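Local coordinates for N-acyl-D-glutamate deacylase (Bordetella bronchiseptica, PDB 3GIP), which hydrolyses the amide bond of N-acyl-D-glutamate, releasing D-glutamate and a carboxylate, as a zinc-containing member of the amidohydrolase superfamily, at residues A[281-286]-A[382-387]. Residues are numbered along the deposited sequence; the frame is centred on the assembly and turned at random.
With FMT (formic acid), chain D.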
loop_
_atom_site.group_PDB
_atom_site.type_symbol
_atom_site.label_atom_id
_atom_site.label_comp_id
_atom_site.label_asym_id
_atom_site.label_seq_id
_atom_site.Cartn_x
_atom_site.Cartn_y
_atom_site.Cartn_z
ATOM N N ILE A 281 4.722 -3.027 6.250
ATOM C CA ILE A 281 4.013 -4.234 6.653
ATOM C C ILE A 281 2.547 -3.918 6.905
ATOM O O ILE A 281 2.155 -2.751 6.998
ATOM C CB ILE A 281 4.566 -4.832 7.994
ATOM C CG1 ILE A 281 4.421 -3.819 9.140
ATOM C CG2 ILE A 281 6.007 -5.250 7.838
ATOM C CD1 ILE A 281 3.090 -3.881 9.900
ATOM N N TYR A 282 1.742 -4.973 6.980
ATOM C CA TYR A 282 0.345 -4.850 7.365
ATOM C C TYR A 282 0.384 -5.659 8.665
ATOM O O TYR A 282 1.135 -6.630 8.776
ATOM C CB TYR A 282 -0.623 -5.434 6.319
ATOM C CG TYR A 282 -0.225 -6.744 5.693
ATOM C CD1 TYR A 282 -0.392 -7.949 6.376
ATOM C CD2 TYR A 282 0.307 -6.783 4.406
ATOM C CE1 TYR A 282 -0.040 -9.160 5.791
ATOM C CE2 TYR A 282 0.664 -7.984 3.812
ATOM C CZ TYR A 282 0.489 -9.170 4.509
ATOM O OH TYR A 282 0.843 -10.359 3.923
ATOM N N PRO A 283 -0.395 -5.249 9.674
ATOM C CA PRO A 283 -0.429 -5.923 10.978
ATOM C C PRO A 283 -1.203 -7.229 11.106
ATOM O O PRO A 283 -2.107 -7.330 11.932
ATOM C CB PRO A 283 -0.979 -4.835 11.887
ATOM C CG PRO A 283 -2.015 -4.201 11.000
ATOM C CD PRO A 283 -1.289 -4.077 9.667
ATOM N N TYR A 284 -0.832 -8.229 10.305
ATOM C CA TYR A 284 -1.490 -9.537 10.325
ATOM C C TYR A 284 -0.482 -10.636 10.005
ATOM O O TYR A 284 0.453 -10.424 9.228
ATOM C CB TYR A 284 -2.614 -9.600 9.287
ATOM C CG TYR A 284 -3.658 -8.518 9.408
ATOM C CD1 TYR A 284 -4.875 -8.751 10.054
ATOM C CD2 TYR A 284 -3.444 -7.262 8.846
ATOM C CE1 TYR A 284 -5.854 -7.755 10.125
ATOM C CE2 TYR A 284 -4.407 -6.264 8.918
ATOM C CZ TYR A 284 -5.609 -6.513 9.552
ATOM O OH TYR A 284 -6.569 -5.529 9.591
ATOM N N PRO A 285 -0.669 -11.833 10.588
ATOM C CA PRO A 285 0.233 -12.963 10.356
ATOM C C PRO A 285 -0.195 -13.876 9.209
ATOM O O PRO A 285 0.197 -15.038 9.155
ATOM C CB PRO A 285 0.215 -13.681 11.694
ATOM C CG PRO A 285 -1.226 -13.569 12.065
ATOM C CD PRO A 285 -1.563 -12.114 11.729
ATOM N N GLY A 286 -1.018 -13.348 8.309
ATOM C CA GLY A 286 -1.462 -14.115 7.162
ATOM C C GLY A 286 -1.381 -13.232 5.933
ATOM O O GLY A 286 -1.668 -12.040 6.013
ATOM N N THR A 382 -5.865 1.176 11.648
ATOM C CA THR A 382 -6.459 1.235 12.972
ATOM C C THR A 382 -6.027 0.035 13.820
ATOM O O THR A 382 -6.027 0.109 15.051
ATOM C CB THR A 382 -7.981 1.310 12.855
ATOM O OG1 THR A 382 -8.428 0.321 11.921
ATOM C CG2 THR A 382 -8.400 2.695 12.358
ATOM N N ARG A 383 -5.648 -1.065 13.174
ATOM C CA ARG A 383 -5.181 -2.227 13.923
ATOM C C ARG A 383 -3.795 -1.885 14.469
ATOM O O ARG A 383 -3.427 -2.306 15.565
ATOM C CB ARG A 383 -5.112 -3.470 13.029
ATOM C CG ARG A 383 -4.810 -4.767 13.784
ATOM C CD ARG A 383 -4.931 -5.969 12.855
ATOM N NE ARG A 383 -4.666 -7.256 13.500
ATOM C CZ ARG A 383 -5.503 -7.883 14.322
ATOM N NH1 ARG A 383 -6.680 -7.350 14.621
ATOM N NH2 ARG A 383 -5.170 -9.064 14.832
ATOM N N VAL A 384 -3.015 -1.119 13.709
ATOM C CA VAL A 384 -1.702 -0.733 14.206
ATOM C C VAL A 384 -1.890 0.180 15.417
ATOM O O VAL A 384 -1.265 -0.023 16.455
ATOM C CB VAL A 384 -0.869 0.004 13.132
ATOM C CG1 VAL A 384 0.375 0.621 13.766
ATOM C CG2 VAL A 384 -0.457 -0.982 12.034
ATOM N N LEU A 385 -2.767 1.174 15.299
ATOM C CA LEU A 385 -2.992 2.102 16.404
ATOM C C LEU A 385 -3.590 1.447 17.643
ATOM O O LEU A 385 -3.229 1.793 18.766
ATOM C CB LEU A 385 -3.890 3.253 15.957
ATOM C CG LEU A 385 -3.320 4.074 14.799
ATOM C CD1 LEU A 385 -4.308 5.164 14.428
ATOM C CD2 LEU A 385 -1.978 4.673 15.196
ATOM N N GLY A 386 -4.499 0.503 17.438
ATOM C CA GLY A 386 -5.130 -0.153 18.569
ATOM C C GLY A 386 -4.413 -1.367 19.129
ATOM O O GLY A 386 -4.233 -1.475 20.341
ATOM N N ARG A 387 -3.998 -2.277 18.255
ATOM C CA ARG A 387 -3.338 -3.511 18.680
ATOM C C ARG A 387 -1.830 -3.379 18.892
ATOM O O ARG A 387 -1.297 -3.834 19.903
ATOM C CB ARG A 387 -3.629 -4.611 17.648
ATOM C CG ARG A 387 -3.149 -6.025 17.994
ATOM C CD ARG A 387 -3.515 -6.973 16.844
ATOM N NE ARG A 387 -3.126 -8.367 17.060
ATOM C CZ ARG A 387 -3.839 -9.248 17.755
ATOM N NH1 ARG A 387 -4.987 -8.888 18.315
ATOM N NH2 ARG A 387 -3.413 -10.501 17.875
HETATM C C FMT D . 0.941 -10.502 0.572
HETATM O O1 FMT D . -0.242 -10.604 0.783
HETATM O O2 FMT D . 1.759 -10.114 1.556
#
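One face of the Tyr284 ring carries the CD methylene of Arg383, 3.7 Å from the ring centroid and 28° off the normal, a CH-pi contact displaced toward the CE1-CZ rim. Ring and guanidinium planes differ by only 9°, and it is CD that makes the face contact. The guanidinium has the CD of Arg387 over the centre of one face, while Pro283 O meets it at the edge, in the guanidinium plane. Arg383 NE donates to Pro283 O at 3.0 Å; the approach is nearly end-on to the carbonyl, but the N-H...O angle of 135° marks a bent bond.

Arg383 gets there with CG anti to its backbone N and an extended chain as far as NE, which runs from helix 376-391 past the proline. Pro283 CG packs 3.8 Å from Arg383 CB and 3.7 Å from Val384 CG2, so the pyrrolidine lies against both helix residues. Pro283 centres an inverse gamma turn. On the strand side of this turn, the Tyr282 ring leads off from the helix, and Tyr282 OH donates to O2 of the formate at 2.5 Å, a ligand also bound by Lys250 and Arg376.

The contact thus joins the loop after barrel strand 277-281 to helix 376-391, with the Tyr284 side chain about 14 Å from the zinc ion. The salt bridge from Arg383 NH1 to Asp438 probably offsets the arginine's charge, while NE ties down the Pro283 carbonyl and CD packs against the aromatic face.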